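Local coordinates for pullulanase (Bacillus acidopullulyticus, PDB 2WAN), which probably hydrolyses the alpha-1,6-glucosidic linkages of pullulan and related branched starch polysaccharides, as a debranching enzyme of the alpha-amylase family, at residues G455-F460 with T532-L537; T473-L478 with Q539-Q544. All blocks are in the same frame, centred on the assembly; numbering follows the deposited sequence.

Contacts 1 and 2 use successive parts of helix 529-543, the second running just past its C-terminal end, and their centres lie about 11 Å apart. Contact 1 packs a loop that precedes helix 474-481 onto the first of these parts, and contact 2 brings that helix itself against the second, joining two helices of the barrel's outer layer. The join is made at Phe460: its carbonyl O probably accepts a hydrogen bond from Ser540 OG at 2.7 Å, while its ring atom CD2 packs on Leu541 CD1 at 4.0 Å. In this family the active site lies at the C-terminal ends of the barrel strands; neither contact is identified as part of it, and both concern packing around the barrel.

Contact 1: G455-F460 with T532-L537; sequences GKYLAF and TELKQL
Tyr457 lays its ring across the backbone and side-chain base of Leu534, whose CB stands 4.1 Å from the ring centroid and only 4° off the ring normal, a nearly vertical CH-pi contact. Leu537 CD1 approaches the same ring at its edge, 4.0 Å from Tyr457 CD1. That methyl serves two aromatics: with CG anti to the backbone N (chi1 176°), Leu537 reaches back toward the loop and sets CD1 over a face of Phe460, 3.9 Å from the ring centroid. The Tyr457 hydroxyl is bonded to Glu518 O.

Leu458 crosses the extended Glu533 chain at about a right angle, CG to CG 3.7 Å, and its CD2 also meets Gln536 OE1. No direct hydrogen bond joins the segments; instead a water accepts from Leu458 N at 3.0 Å and donates to Glu533 OE1 at 2.7 Å, while Thr523 holds OE2. Cutting Leu458 back to an alanine is likely to open a gap beside Glu533 CG and Gln536 OE1, where its CG and methyls now pack, and to leave the Glu533 chain less confined.

The 3-10 turn thus docks on one flank of helix 529-543, with Val440 of helix 440-444 also touching Tyr457 and helix 597-614 meeting Leu534 through Trp610 and Tyr614.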
# COMPACT_ATOMS: atom_id res chain seq x y z
N GLY A 455 -26.95 5.10 6.28
CA GLY A 455 -25.57 5.02 6.76
C GLY A 455 -25.07 3.61 7.05
O GLY A 455 -23.99 3.44 7.64
N LYS A 456 -25.82 2.59 6.60
CA LYS A 456 -25.58 1.19 6.99
C LYS A 456 -25.29 0.26 5.80
O LYS A 456 -25.69 0.55 4.68
CB LYS A 456 -26.80 0.64 7.73
CG LYS A 456 -27.22 1.50 8.95
CD LYS A 456 -26.22 1.36 10.11
CE LYS A 456 -26.74 2.08 11.36
NZ LYS A 456 -25.75 2.00 12.47
N TYR A 457 -24.61 -0.85 6.07
CA TYR A 457 -24.39 -1.88 5.04
C TYR A 457 -25.70 -2.21 4.34
O TYR A 457 -25.71 -2.39 3.11
CB TYR A 457 -23.83 -3.19 5.61
CG TYR A 457 -22.51 -3.08 6.36
CD1 TYR A 457 -21.36 -2.58 5.73
CD2 TYR A 457 -22.41 -3.53 7.68
CE1 TYR A 457 -20.14 -2.54 6.42
CE2 TYR A 457 -21.19 -3.47 8.38
CZ TYR A 457 -20.07 -2.96 7.73
OH TYR A 457 -18.87 -2.90 8.42
N LEU A 458 -26.78 -2.35 5.11
CA LEU A 458 -28.04 -2.85 4.54
C LEU A 458 -28.67 -1.91 3.52
O LEU A 458 -29.52 -2.34 2.73
CB LEU A 458 -29.08 -3.21 5.63
CG LEU A 458 -28.75 -4.46 6.45
CD1 LEU A 458 -29.94 -4.78 7.35
CD2 LEU A 458 -28.42 -5.67 5.57
N ALA A 459 -28.28 -0.63 3.52
CA ALA A 459 -28.77 0.29 2.48
C ALA A 459 -28.47 -0.25 1.07
O ALA A 459 -29.25 -0.02 0.15
CB ALA A 459 -28.19 1.70 2.67
N PHE A 460 -27.36 -0.98 0.92
CA PHE A 460 -26.96 -1.58 -0.37
C PHE A 460 -27.81 -2.77 -0.80
O PHE A 460 -27.60 -3.33 -1.88
CB PHE A 460 -25.49 -2.03 -0.31
CG PHE A 460 -24.50 -0.90 -0.41
CD1 PHE A 460 -24.20 -0.10 0.69
CD2 PHE A 460 -23.80 -0.68 -1.60
CE1 PHE A 460 -23.26 0.94 0.60
CE2 PHE A 460 -22.86 0.36 -1.70
CZ PHE A 460 -22.58 1.16 -0.61
N THR A 532 -23.35 -10.76 9.17
CA THR A 532 -24.45 -11.07 8.26
C THR A 532 -24.77 -9.89 7.34
O THR A 532 -24.98 -10.08 6.13
CB THR A 532 -25.69 -11.47 9.06
OG1 THR A 532 -25.35 -12.62 9.85
CG2 THR A 532 -26.85 -11.81 8.10
N GLU A 533 -24.78 -8.68 7.89
CA GLU A 533 -25.19 -7.52 7.11
C GLU A 533 -24.18 -7.13 6.05
O GLU A 533 -24.58 -6.74 4.97
CB GLU A 533 -25.56 -6.32 8.01
CG GLU A 533 -26.86 -6.64 8.81
CD GLU A 533 -27.15 -5.67 9.94
OE1 GLU A 533 -26.51 -4.62 10.01
OE2 GLU A 533 -28.05 -5.98 10.77
N LEU A 534 -22.89 -7.28 6.34
CA LEU A 534 -21.88 -7.01 5.32
C LEU A 534 -21.94 -8.08 4.24
O LEU A 534 -21.82 -7.78 3.04
CB LEU A 534 -20.48 -6.89 5.93
CG LEU A 534 -19.30 -6.66 4.96
CD1 LEU A 534 -19.52 -5.47 3.99
CD2 LEU A 534 -17.98 -6.51 5.70
N LYS A 535 -22.15 -9.33 4.65
CA LYS A 535 -22.36 -10.38 3.64
C LYS A 535 -23.57 -10.06 2.77
O LYS A 535 -23.53 -10.31 1.57
CB LYS A 535 -22.52 -11.78 4.29
CG LYS A 535 -21.24 -12.31 4.90
CD LYS A 535 -21.48 -13.66 5.62
CE LYS A 535 -20.15 -14.20 6.14
NZ LYS A 535 -20.36 -15.37 7.06
N GLN A 536 -24.64 -9.51 3.36
CA GLN A 536 -25.83 -9.16 2.58
C GLN A 536 -25.53 -8.05 1.59
O GLN A 536 -26.03 -8.08 0.47
CB GLN A 536 -27.01 -8.78 3.49
CG GLN A 536 -27.55 -10.00 4.23
CD GLN A 536 -28.61 -9.63 5.26
OE1 GLN A 536 -28.31 -9.07 6.31
NE2 GLN A 536 -29.85 -9.97 4.96
N LEU A 537 -24.71 -7.08 2.00
CA LEU A 537 -24.25 -6.03 1.05
C LEU A 537 -23.56 -6.67 -0.17
O LEU A 537 -23.89 -6.37 -1.34
CB LEU A 537 -23.32 -5.04 1.74
CG LEU A 537 -22.66 -3.92 0.90
CD1 LEU A 537 -22.22 -2.76 1.81
CD2 LEU A 537 -21.43 -4.39 0.11
O HOH W 1 -26.16 -2.77 8.02

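Contact 2: T473-L478 with Q539-Q544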
# COMPACT_ATOMS: atom_id res chain seq x y z
N THR A 473 -31.90 5.88 -6.75
CA THR A 473 -30.79 6.01 -5.83
C THR A 473 -30.28 4.62 -5.47
O THR A 473 -30.85 3.60 -5.91
CB THR A 473 -31.20 6.72 -4.52
OG1 THR A 473 -32.23 5.96 -3.87
CG2 THR A 473 -31.75 8.16 -4.80
N GLY A 474 -29.23 4.56 -4.66
CA GLY A 474 -28.80 3.26 -4.13
C GLY A 474 -28.28 2.34 -5.23
O GLY A 474 -27.73 2.79 -6.25
N ILE A 475 -28.46 1.04 -5.03
CA ILE A 475 -28.00 0.04 -5.98
C ILE A 475 -28.62 0.22 -7.38
O ILE A 475 -27.99 -0.07 -8.39
CB ILE A 475 -28.28 -1.39 -5.46
CG1 ILE A 475 -27.45 -2.41 -6.24
CG2 ILE A 475 -29.79 -1.73 -5.45
CD1 ILE A 475 -27.37 -3.75 -5.53
N ASP A 476 -29.88 0.69 -7.43
CA ASP A 476 -30.51 0.94 -8.73
C ASP A 476 -29.78 2.05 -9.50
O ASP A 476 -29.70 2.01 -10.74
CB ASP A 476 -31.99 1.31 -8.57
CG ASP A 476 -32.86 0.10 -8.23
OD1 ASP A 476 -32.33 -1.03 -8.09
OD2 ASP A 476 -34.08 0.29 -8.11
N SER A 477 -29.24 3.02 -8.78
CA SER A 477 -28.42 4.07 -9.42
C SER A 477 -27.08 3.48 -9.93
O SER A 477 -26.64 3.77 -11.05
CB SER A 477 -28.14 5.23 -8.46
OG SER A 477 -27.40 6.25 -9.14
N LEU A 478 -26.45 2.63 -9.11
CA LEU A 478 -25.21 1.99 -9.55
C LEU A 478 -25.47 1.17 -10.81
O LEU A 478 -24.66 1.21 -11.74
CB LEU A 478 -24.63 1.10 -8.45
CG LEU A 478 -24.33 1.80 -7.12
CD1 LEU A 478 -23.76 0.76 -6.12
CD2 LEU A 478 -23.33 2.92 -7.34
N GLN A 539 -23.59 -9.86 -1.17
CA GLN A 539 -24.56 -10.69 -1.89
C GLN A 539 -25.43 -9.88 -2.85
O GLN A 539 -25.66 -10.29 -4.02
CB GLN A 539 -25.44 -11.44 -0.87
CG GLN A 539 -26.46 -12.38 -1.45
CD GLN A 539 -27.24 -13.09 -0.35
OE1 GLN A 539 -27.64 -12.47 0.65
NE2 GLN A 539 -27.49 -14.37 -0.55
N SER A 540 -25.90 -8.73 -2.37
CA SER A 540 -26.78 -7.85 -3.14
C SER A 540 -26.09 -7.32 -4.38
O SER A 540 -26.66 -7.32 -5.47
CB SER A 540 -27.24 -6.66 -2.29
OG SER A 540 -28.06 -5.78 -3.05
N LEU A 541 -24.87 -6.83 -4.19
CA LEU A 541 -24.09 -6.26 -5.29
C LEU A 541 -23.79 -7.37 -6.32
O LEU A 541 -23.97 -7.15 -7.52
CB LEU A 541 -22.83 -5.55 -4.80
CG LEU A 541 -23.09 -4.19 -4.11
CD1 LEU A 541 -21.83 -3.60 -3.54
CD2 LEU A 541 -23.75 -3.18 -5.10
N HIS A 542 -23.40 -8.55 -5.84
CA HIS A 542 -23.12 -9.67 -6.74
C HIS A 542 -24.34 -10.03 -7.58
O HIS A 542 -24.20 -10.33 -8.77
CB HIS A 542 -22.67 -10.93 -5.98
CG HIS A 542 -21.27 -10.88 -5.43
ND1 HIS A 542 -20.32 -9.95 -5.80
CD2 HIS A 542 -20.64 -11.75 -4.60
CE1 HIS A 542 -19.18 -10.21 -5.17
NE2 HIS A 542 -19.34 -11.32 -4.47
N GLN A 543 -25.53 -10.00 -6.98
CA GLN A 543 -26.78 -10.29 -7.72
C GLN A 543 -27.00 -9.31 -8.87
O GLN A 543 -27.71 -9.63 -9.82
CB GLN A 543 -28.00 -10.25 -6.81
CG GLN A 543 -28.21 -11.52 -5.99
CD GLN A 543 -29.10 -11.27 -4.77
OE1 GLN A 543 -29.66 -10.17 -4.61
NE2 GLN A 543 -29.22 -12.27 -3.91
N GLN A 544 -26.41 -8.12 -8.77
CA GLN A 544 -26.50 -7.12 -9.85
C GLN A 544 -25.24 -7.10 -10.72
O GLN A 544 -25.02 -6.16 -11.50
CB GLN A 544 -26.82 -5.72 -9.27
CG GLN A 544 -28.11 -5.66 -8.40
CD GLN A 544 -29.29 -6.46 -8.97
OE1 GLN A 544 -29.92 -7.25 -8.26
NE2 GLN A 544 -29.59 -6.26 -10.24
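Ser540 OG probably forms a hydrogen bond with the carbonyl O of Phe460, and the terminal methyl of Ile475 sits beside it. Both Ile475 and Ser540 are modelled in two conformers, so this bond and every contact of the Ile475 CD1 methyl hold for the conformers described here. In its conformer, Ile475 has CG1 anti to the backbone N (chi1 -163°) and runs on extended, which carries CD1 across to helix 539-543. There it slides past Leu541 in the opposite direction, CD1 to CD2 3.7 Å, and meets Gln544 CG at 3.5 Å. Gln544 crosses Ile475 at about a right angle, its CG brought to the methyl by chi1 (-56°). Leu478, one turn on from Ile475, adds a lighter contact, CD1 to Leu541 CD2 4.1 Å.

The axes of the local segments 474-478 and 539-543 come within 11.1 Å and cross at -35°, a wide spacing filled by Ile475, Leu478 and Leu541. Behind them Val486 of strand 485-488 receives both Leu478 and Leu541, as expected for neighbouring helices around an alpha/beta barrel. With no hydrogen bond between the segments, their direct cohesion is apolar, and the one buried hydroxyl at the interface is probably satisfied by the carbonyl O of Phe460.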